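PDB 3LOT: 3-keto-5-aminohexanoate cleavage protein from Archaeoglobus fulgidus, which probably catalyses the zinc-dependent cleavage of 3-keto-5-aminohexanoate, as a TIM-barrel member of the beta-keto acid cleavage enzyme family. Local coordinates for residues K170-I181 against R198-I209. Residues are numbered along the deposited sequence; the frame is centred on the assembly and turned at random. Where two conformers were deposited one is given.
Sequences KPELECYDIGQI and RLQFIHGILGGI
L173 pairs with L199 and C175 with F201 in parallel register, joining two neighbouring strands of the TIM barrel; helix 178-189 makes the crossover of this beta-alpha-beta unit. The strand axes approach to 4.5 Å at 28°. Four backbone bonds zip the strands: L173 N to R198 O, Q200 N to L173 O, C175 N to Q200 O and I202 N to C175 O. Past the strands, the loop after the I205-G208 turn folds back, and Y176 O accepts a nearly straight bond from I209 N at 2.7 Å.

Polar side chains gather on the face of E172, E174, R198 and Q200, which turns to the barrel interior near the zinc ligand H50. Q200 NE2 donates to the syn lone pair of E174 OE1 at 3.1 Å, nearly straight, and that oxygen lies in the amide plane. The other end of the amide is also fixed, Q200 OE1 being bonded to S235. R198 runs beside E172, but its NE stays 4.1 Å from E172 OE2, too far for a salt bridge; the guanidinium instead reaches D256 through NH1.

Apolar packing occupies the opposite face, toward the helices, where L173 CD1 meets L199 CD2 at 3.6 Å and I181 CD1, from the crossover helix, reaches F201 CE1 at 3.8 Å.

At the C-terminal strand ends, I202 lies alongside Y176. Its CB sits 4.1 Å from the ring centroid of Y176, 27° off the normal, a CH-pi contact over one face. CG1 of I202 is anti to the carbonyl carbon (chi1 -53°), and its chain runs on with CD1 to the phenol end. I205 approaches that ring in its plane instead, CG1 resting 3.8 Å from Y176 CD2.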
ATOM      1  N   LYS D 170      -5.730 -11.353 -30.241  1.00 12.39           N
ATOM      2  CA  LYS D 170      -5.932 -10.863 -28.892  1.00 13.09           C
ATOM      3  C   LYS D 170      -4.769  -9.968 -28.487  1.00 13.46           C
ATOM      4  O   LYS D 170      -3.607 -10.358 -28.625  1.00 12.29           O
ATOM      5  CB  LYS D 170      -6.023 -11.966 -27.855  1.00 13.46           C
ATOM      6  CG  LYS D 170      -6.462 -11.394 -26.500  1.00 16.55           C
ATOM      7  CD  LYS D 170      -6.794 -12.430 -25.480  1.00 19.91           C
ATOM      8  CE  LYS D 170      -7.298 -11.794 -24.136  1.00 19.84           C
ATOM      9  NZ  LYS D 170      -8.650 -11.206 -24.256  1.00 19.41           N
ATOM     10  N   PRO D 171      -5.080  -8.786 -27.943  1.00 14.23           N
ATOM     11  CA  PRO D 171      -4.042  -7.951 -27.381  1.00 14.55           C
ATOM     12  C   PRO D 171      -3.530  -8.451 -26.035  1.00 14.35           C
ATOM     13  O   PRO D 171      -4.294  -8.764 -25.118  1.00 14.68           O
ATOM     14  CB  PRO D 171      -4.746  -6.586 -27.205  1.00 15.07           C
ATOM     15  CG  PRO D 171      -5.991  -6.691 -27.972  1.00 14.65           C
ATOM     16  CD  PRO D 171      -6.375  -8.087 -27.977  1.00 14.17           C
ATOM     17  N   GLU D 172      -2.218  -8.503 -25.916  1.00 15.14           N
ATOM     18  CA  GLU D 172      -1.586  -8.673 -24.627  1.00 14.09           C
ATOM     19  C   GLU D 172      -0.989  -7.322 -24.306  1.00 14.44           C
ATOM     20  O   GLU D 172      -0.061  -6.895 -24.979  1.00 14.26           O
ATOM     21  CB  GLU D 172      -0.497  -9.720 -24.687  1.00 15.27           C
ATOM     22  CG  GLU D 172       0.208  -9.887 -23.349  1.00 15.12           C
ATOM     23  CD  GLU D 172       1.206 -11.001 -23.329  1.00 19.51           C
ATOM     24  OE1 GLU D 172       2.338 -10.762 -23.759  1.00 23.56           O
ATOM     25  OE2 GLU D 172       0.887 -12.077 -22.805  1.00 23.26           O
ATOM     26  N   LEU D 173      -1.490  -6.692 -23.241  1.00 13.74           N
ATOM     27  CA  LEU D 173      -1.350  -5.255 -23.062  1.00 13.94           C
ATOM     28  C   LEU D 173      -0.197  -5.038 -22.121  1.00 13.65           C
ATOM     29  O   LEU D 173      -0.333  -5.267 -20.938  1.00 14.89           O
ATOM     30  CB  LEU D 173      -2.638  -4.686 -22.485  1.00 13.72           C
ATOM     31  CG  LEU D 173      -3.912  -4.899 -23.351  1.00 14.02           C
ATOM     32  CD1 LEU D 173      -5.125  -4.641 -22.498  1.00 16.59           C
ATOM     33  CD2 LEU D 173      -3.883  -3.965 -24.561  1.00 16.47           C
ATOM     34  N   GLU D 174       0.912  -4.569 -22.660  0.60 13.80           N
ATOM     35  CA  GLU D 174       2.149  -4.514 -21.907  0.60 13.37           C
ATOM     36  C   GLU D 174       2.118  -3.204 -21.148  0.60 12.68           C
ATOM     37  O   GLU D 174       1.876  -2.144 -21.758  0.60 11.56           O
ATOM     38  CB  GLU D 174       3.352  -4.553 -22.843  0.60 14.13           C
ATOM     39  CG  GLU D 174       3.244  -5.567 -23.994  0.60 15.87           C
ATOM     40  CD  GLU D 174       3.104  -7.010 -23.543  0.60 18.08           C
ATOM     41  OE1 GLU D 174       3.477  -7.339 -22.393  0.60 20.30           O
ATOM     42  OE2 GLU D 174       2.600  -7.824 -24.355  0.60 21.63           O
ATOM     43  N   CYS D 175       2.271  -3.296 -19.836  1.00 11.36           N
ATOM     44  CA  CYS D 175       2.328  -2.139 -18.978  1.00 13.02           C
ATOM     45  C   CYS D 175       3.619  -2.075 -18.167  1.00 12.26           C
ATOM     46  O   CYS D 175       3.925  -2.990 -17.422  1.00 12.84           O
ATOM     47  CB  CYS D 175       1.169  -2.128 -17.995  1.00 12.81           C
ATOM     48  SG  CYS D 175      -0.474  -2.073 -18.831  1.00 16.03           S
ATOM     49  N   TYR D 176       4.329  -0.960 -18.313  1.00 12.42           N
ATOM     50  CA  TYR D 176       5.644  -0.747 -17.693  1.00 13.24           C
ATOM     51  C   TYR D 176       5.615   0.279 -16.556  1.00 13.92           C
ATOM     52  O   TYR D 176       6.682   0.650 -16.021  1.00 13.82           O
ATOM     53  CB  TYR D 176       6.671  -0.249 -18.715  1.00 13.65           C
ATOM     54  CG  TYR D 176       6.976  -1.167 -19.871  1.00 15.36           C
ATOM     55  CD1 TYR D 176       6.089  -1.283 -20.932  1.00 15.44           C
ATOM     56  CD2 TYR D 176       8.180  -1.852 -19.935  1.00 16.50           C
ATOM     57  CE1 TYR D 176       6.375  -2.099 -22.038  1.00 19.15           C
ATOM     58  CE2 TYR D 176       8.480  -2.677 -21.007  1.00 20.75           C
ATOM     59  CZ  TYR D 176       7.575  -2.791 -22.066  1.00 19.97           C
ATOM     60  OH  TYR D 176       7.861  -3.623 -23.118  1.00 22.78           O
ATOM     61  N   ASP D 177       4.417   0.783 -16.223  1.00 13.44           N
ATOM     62  CA  ASP D 177       4.273   1.803 -15.183  1.00 13.36           C
ATOM     63  C   ASP D 177       2.777   1.936 -14.816  1.00 12.77           C
ATOM     64  O   ASP D 177       1.891   1.463 -15.540  1.00 11.67           O
ATOM     65  CB  ASP D 177       4.776   3.156 -15.710  1.00 13.51           C
ATOM     66  CG  ASP D 177       5.468   3.995 -14.666  1.00 13.84           C
ATOM     67  OD1 ASP D 177       5.233   3.861 -13.429  1.00 15.79           O
ATOM     68  OD2 ASP D 177       6.273   4.848 -15.114  1.00 19.77           O
ATOM     69  N   ILE D 178       2.527   2.598 -13.702  1.00 13.62           N
ATOM     70  CA  ILE D 178       1.172   2.836 -13.202  1.00 12.95           C
ATOM     71  C   ILE D 178       0.371   3.645 -14.216  1.00 13.14           C
ATOM     72  O   ILE D 178      -0.805   3.357 -14.458  1.00 12.73           O
ATOM     73  CB  ILE D 178       1.195   3.501 -11.832  1.00 12.70           C
ATOM     74  CG1 ILE D 178       1.996   2.624 -10.838  1.00 13.78           C
ATOM     75  CG2 ILE D 178      -0.257   3.792 -11.328  1.00 12.76           C
ATOM     76  CD1 ILE D 178       1.470   1.204 -10.728  1.00 12.08           C
ATOM     77  N   GLY D 179       0.975   4.680 -14.793  1.00 13.41           N
ATOM     78  CA  GLY D 179       0.276   5.509 -15.782  1.00 13.96           C
ATOM     79  C   GLY D 179      -0.245   4.724 -16.968  1.00 13.63           C
ATOM     80  O   GLY D 179      -1.223   5.093 -17.608  1.00 13.59           O
ATOM     81  N   GLN D 180       0.467   3.660 -17.303  1.00 13.55           N
ATOM     82  CA  GLN D 180       0.090   2.780 -18.425  1.00 13.44           C
ATOM     83  C   GLN D 180      -1.091   1.854 -18.098  1.00 12.49           C
ATOM     84  O   GLN D 180      -1.868   1.456 -18.990  1.00 11.76           O
ATOM     85  CB  GLN D 180       1.317   1.963 -18.880  1.00 13.75           C
ATOM     86  CG  GLN D 180       2.445   2.868 -19.435  1.00 14.93           C
ATOM     87  CD  GLN D 180       3.529   2.127 -20.194  1.00 17.54           C
ATOM     88  OE1 GLN D 180       3.505   0.901 -20.338  1.00 14.53           O
ATOM     89  NE2 GLN D 180       4.505   2.880 -20.683  1.00 16.09           N
ATOM     90  N   ILE D 181      -1.266   1.537 -16.819  1.00 12.45           N
ATOM     91  CA  ILE D 181      -2.508   0.876 -16.395  1.00 12.09           C
ATOM     92  C   ILE D 181      -3.672   1.874 -16.499  1.00 12.13           C
ATOM     93  O   ILE D 181      -4.760   1.552 -16.964  1.00 11.91           O
ATOM     94  CB  ILE D 181      -2.401   0.304 -14.992  1.00 13.61           C
ATOM     95  CG1 ILE D 181      -1.144  -0.619 -14.895  1.00 15.88           C
ATOM     96  CG2 ILE D 181      -3.711  -0.390 -14.637  1.00  9.40           C
ATOM     97  CD1 ILE D 181      -1.051  -1.482 -13.601  1.00 16.31           C
ATOM     98  N   ARG D 198      -6.103  -8.875 -21.254  1.00 13.68           N
ATOM     99  CA  ARG D 198      -4.894  -9.573 -20.853  1.00 14.53           C
ATOM    100  C   ARG D 198      -3.798  -8.557 -20.662  1.00 13.22           C
ATOM    101  O   ARG D 198      -3.367  -7.948 -21.622  1.00 12.67           O
ATOM    102  CB  ARG D 198      -4.510 -10.589 -21.925  1.00 14.03           C
ATOM    103  CG  ARG D 198      -3.238 -11.392 -21.622  1.00 17.09           C
ATOM    104  CD  ARG D 198      -3.289 -12.109 -20.319  1.00 18.57           C
ATOM    105  NE  ARG D 198      -2.171 -13.050 -20.213  1.00 18.86           N
ATOM    106  CZ  ARG D 198      -1.976 -13.896 -19.196  1.00 17.72           C
ATOM    107  NH1 ARG D 198      -2.829 -13.957 -18.208  1.00 14.41           N
ATOM    108  NH2 ARG D 198      -0.913 -14.704 -19.176  1.00 17.85           N
ATOM    109  N   LEU D 199      -3.313  -8.414 -19.428  1.00 13.67           N
ATOM    110  CA  LEU D 199      -2.252  -7.448 -19.105  1.00 14.00           C
ATOM    111  C   LEU D 199      -0.957  -8.164 -18.748  1.00 13.54           C
ATOM    112  O   LEU D 199      -0.950  -9.213 -18.122  1.00 12.58           O
ATOM    113  CB  LEU D 199      -2.613  -6.544 -17.881  1.00 13.70           C
ATOM    114  CG  LEU D 199      -3.921  -5.753 -17.706  1.00 18.16           C
ATOM    115  CD1 LEU D 199      -3.716  -4.434 -16.901  1.00 18.64           C
ATOM    116  CD2 LEU D 199      -4.594  -5.459 -18.989  1.00 16.15           C
ATOM    117  N   GLN D 200       0.155  -7.544 -19.072  1.00 14.15           N
ATOM    118  CA  GLN D 200       1.413  -8.009 -18.599  1.00 14.63           C
ATOM    119  C   GLN D 200       2.164  -6.857 -17.936  1.00 14.88           C
ATOM    120  O   GLN D 200       2.303  -5.769 -18.496  1.00 16.42           O
ATOM    121  CB  GLN D 200       2.174  -8.581 -19.751  1.00 15.11           C
ATOM    122  CG  GLN D 200       3.548  -9.129 -19.409  1.00 17.44           C
ATOM    123  CD  GLN D 200       3.786 -10.391 -20.163  1.00 21.78           C
ATOM    124  OE1 GLN D 200       3.857 -11.457 -19.581  1.00 18.68           O
ATOM    125  NE2 GLN D 200       3.821 -10.287 -21.491  1.00 28.79           N
ATOM    126  N   PHE D 201       2.598  -7.095 -16.726  1.00 13.45           N
ATOM    127  CA  PHE D 201       3.255  -6.083 -15.942  1.00 13.25           C
ATOM    128  C   PHE D 201       4.751  -6.326 -16.117  1.00 13.08           C
ATOM    129  O   PHE D 201       5.195  -7.457 -15.897  1.00 14.25           O
ATOM    130  CB  PHE D 201       2.876  -6.240 -14.485  1.00 13.22           C
ATOM    131  CG  PHE D 201       1.390  -6.128 -14.198  1.00 14.72           C
ATOM    132  CD1 PHE D 201       0.582  -5.263 -14.888  1.00 13.61           C
ATOM    133  CD2 PHE D 201       0.831  -6.843 -13.143  1.00 15.04           C
ATOM    134  CE1 PHE D 201      -0.760  -5.133 -14.548  1.00 14.05           C
ATOM    135  CE2 PHE D 201      -0.516  -6.712 -12.828  1.00 14.45           C
ATOM    136  CZ  PHE D 201      -1.301  -5.871 -13.541  1.00 13.75           C
ATOM    137  N   ILE D 202       5.497  -5.317 -16.578  1.00 12.16           N
ATOM    138  CA  ILE D 202       6.935  -5.459 -16.875  1.00 12.12           C
ATOM    139  C   ILE D 202       7.756  -4.575 -15.933  1.00 11.93           C
ATOM    140  O   ILE D 202       7.616  -3.340 -15.907  1.00 12.38           O
ATOM    141  CB  ILE D 202       7.257  -5.142 -18.327  1.00 13.32           C
ATOM    142  CG1 ILE D 202       6.337  -6.003 -19.261  1.00 14.99           C
ATOM    143  CG2 ILE D 202       8.746  -5.419 -18.631  1.00 11.54           C
ATOM    144  CD1 ILE D 202       6.776  -6.078 -20.741  1.00 17.47           C
ATOM    145  N   HIS D 203       8.610  -5.216 -15.162  1.00 11.37           N
ATOM    146  CA  HIS D 203       9.322  -4.554 -14.059  1.00 11.30           C
ATOM    147  C   HIS D 203      10.804  -4.534 -14.320  1.00 12.13           C
ATOM    148  O   HIS D 203      11.395  -5.572 -14.624  1.00 12.87           O
ATOM    149  CB  HIS D 203       8.992  -5.286 -12.735  1.00 11.08           C
ATOM    150  CG  HIS D 203       7.587  -5.034 -12.252  1.00 10.63           C
ATOM    151  ND1 HIS D 203       7.286  -4.102 -11.277  1.00  8.12           N
ATOM    152  CD2 HIS D 203       6.401  -5.564 -12.640  1.00 10.48           C
ATOM    153  CE1 HIS D 203       5.981  -4.085 -11.072  1.00  9.99           C
ATOM    154  NE2 HIS D 203       5.415  -4.949 -11.903  1.00 13.05           N
ATOM    155  N   GLY D 204      11.399  -3.361 -14.174  1.00 11.90           N
ATOM    156  CA  GLY D 204      12.835  -3.202 -14.153  1.00 11.87           C
ATOM    157  C   GLY D 204      13.432  -2.522 -15.372  1.00 11.39           C
ATOM    158  O   GLY D 204      14.628  -2.556 -15.548  1.00 12.22           O
ATOM    159  N   ILE D 205      12.632  -1.949 -16.251  1.00 11.95           N
ATOM    160  CA  ILE D 205      13.160  -1.205 -17.383  1.00 11.89           C
ATOM    161  C   ILE D 205      13.552   0.206 -16.921  1.00 12.46           C
ATOM    162  O   ILE D 205      12.840   0.840 -16.120  1.00 11.38           O
ATOM    163  CB  ILE D 205      12.166  -1.124 -18.573  1.00 11.63           C
ATOM    164  CG1 ILE D 205      11.824  -2.523 -19.086  1.00 12.97           C
ATOM    165  CG2 ILE D 205      12.733  -0.255 -19.708  1.00 13.16           C
ATOM    166  CD1 ILE D 205      12.976  -3.363 -19.490  1.00 13.24           C
ATOM    167  N   LEU D 206      14.701   0.686 -17.420  1.00 12.22           N
ATOM    168  CA  LEU D 206      15.119   2.058 -17.161  1.00 12.68           C
ATOM    169  C   LEU D 206      14.205   2.895 -18.053  1.00 13.40           C
ATOM    170  O   LEU D 206      14.349   2.880 -19.282  1.00 12.86           O
ATOM    171  CB  LEU D 206      16.612   2.261 -17.450  1.00 12.95           C
ATOM    172  CG  LEU D 206      17.192   3.704 -17.335  1.00 11.65           C
ATOM    173  CD1 LEU D 206      16.878   4.328 -15.991  1.00 11.96           C
ATOM    174  CD2 LEU D 206      18.665   3.813 -17.631  1.00 13.70           C
ATOM    175  N   GLY D 207      13.288   3.643 -17.421  1.00 12.96           N
ATOM    176  CA  GLY D 207      12.220   4.342 -18.116  1.00 13.58           C
ATOM    177  C   GLY D 207      10.859   3.889 -17.636  1.00 13.11           C
ATOM    178  O   GLY D 207       9.837   4.530 -17.924  1.00 12.34           O
ATOM    179  N   GLY D 208      10.842   2.777 -16.906  1.00 13.44           N
ATOM    180  CA  GLY D 208       9.638   2.236 -16.315  1.00 12.43           C
ATOM    181  C   GLY D 208       9.732   2.009 -14.842  1.00 12.30           C
ATOM    182  O   GLY D 208      10.686   2.449 -14.186  1.00 11.96           O
ATOM    183  N   ILE D 209       8.711   1.337 -14.306  1.00 12.46           N
ATOM    184  CA  ILE D 209       8.683   0.989 -12.885  1.00 11.30           C
ATOM    185  C   ILE D 209       9.729  -0.081 -12.535  1.00 11.34           C
ATOM    186  O   ILE D 209      10.081  -0.897 -13.377  1.00 10.41           O
ATOM    187  CB  ILE D 209       7.272   0.538 -12.473  1.00 12.14           C
ATOM    188  CG1 ILE D 209       7.166   0.536 -10.967  1.00 12.11           C
ATOM    189  CG2 ILE D 209       6.895  -0.855 -13.073  1.00 10.68           C
ATOM    190  CD1 ILE D 209       5.709   0.571 -10.400  1.00  9.14           C
TER
HETATM  191  O   HOH W   1      -6.600  -7.972 -24.017  1.00 13.94           O
HETATM  192  O   HOH W   2       2.742 -13.567 -21.257  1.00 28.65           O
HETATM  193  O   HOH W   3       7.045   4.218 -18.031  1.00 24.37           O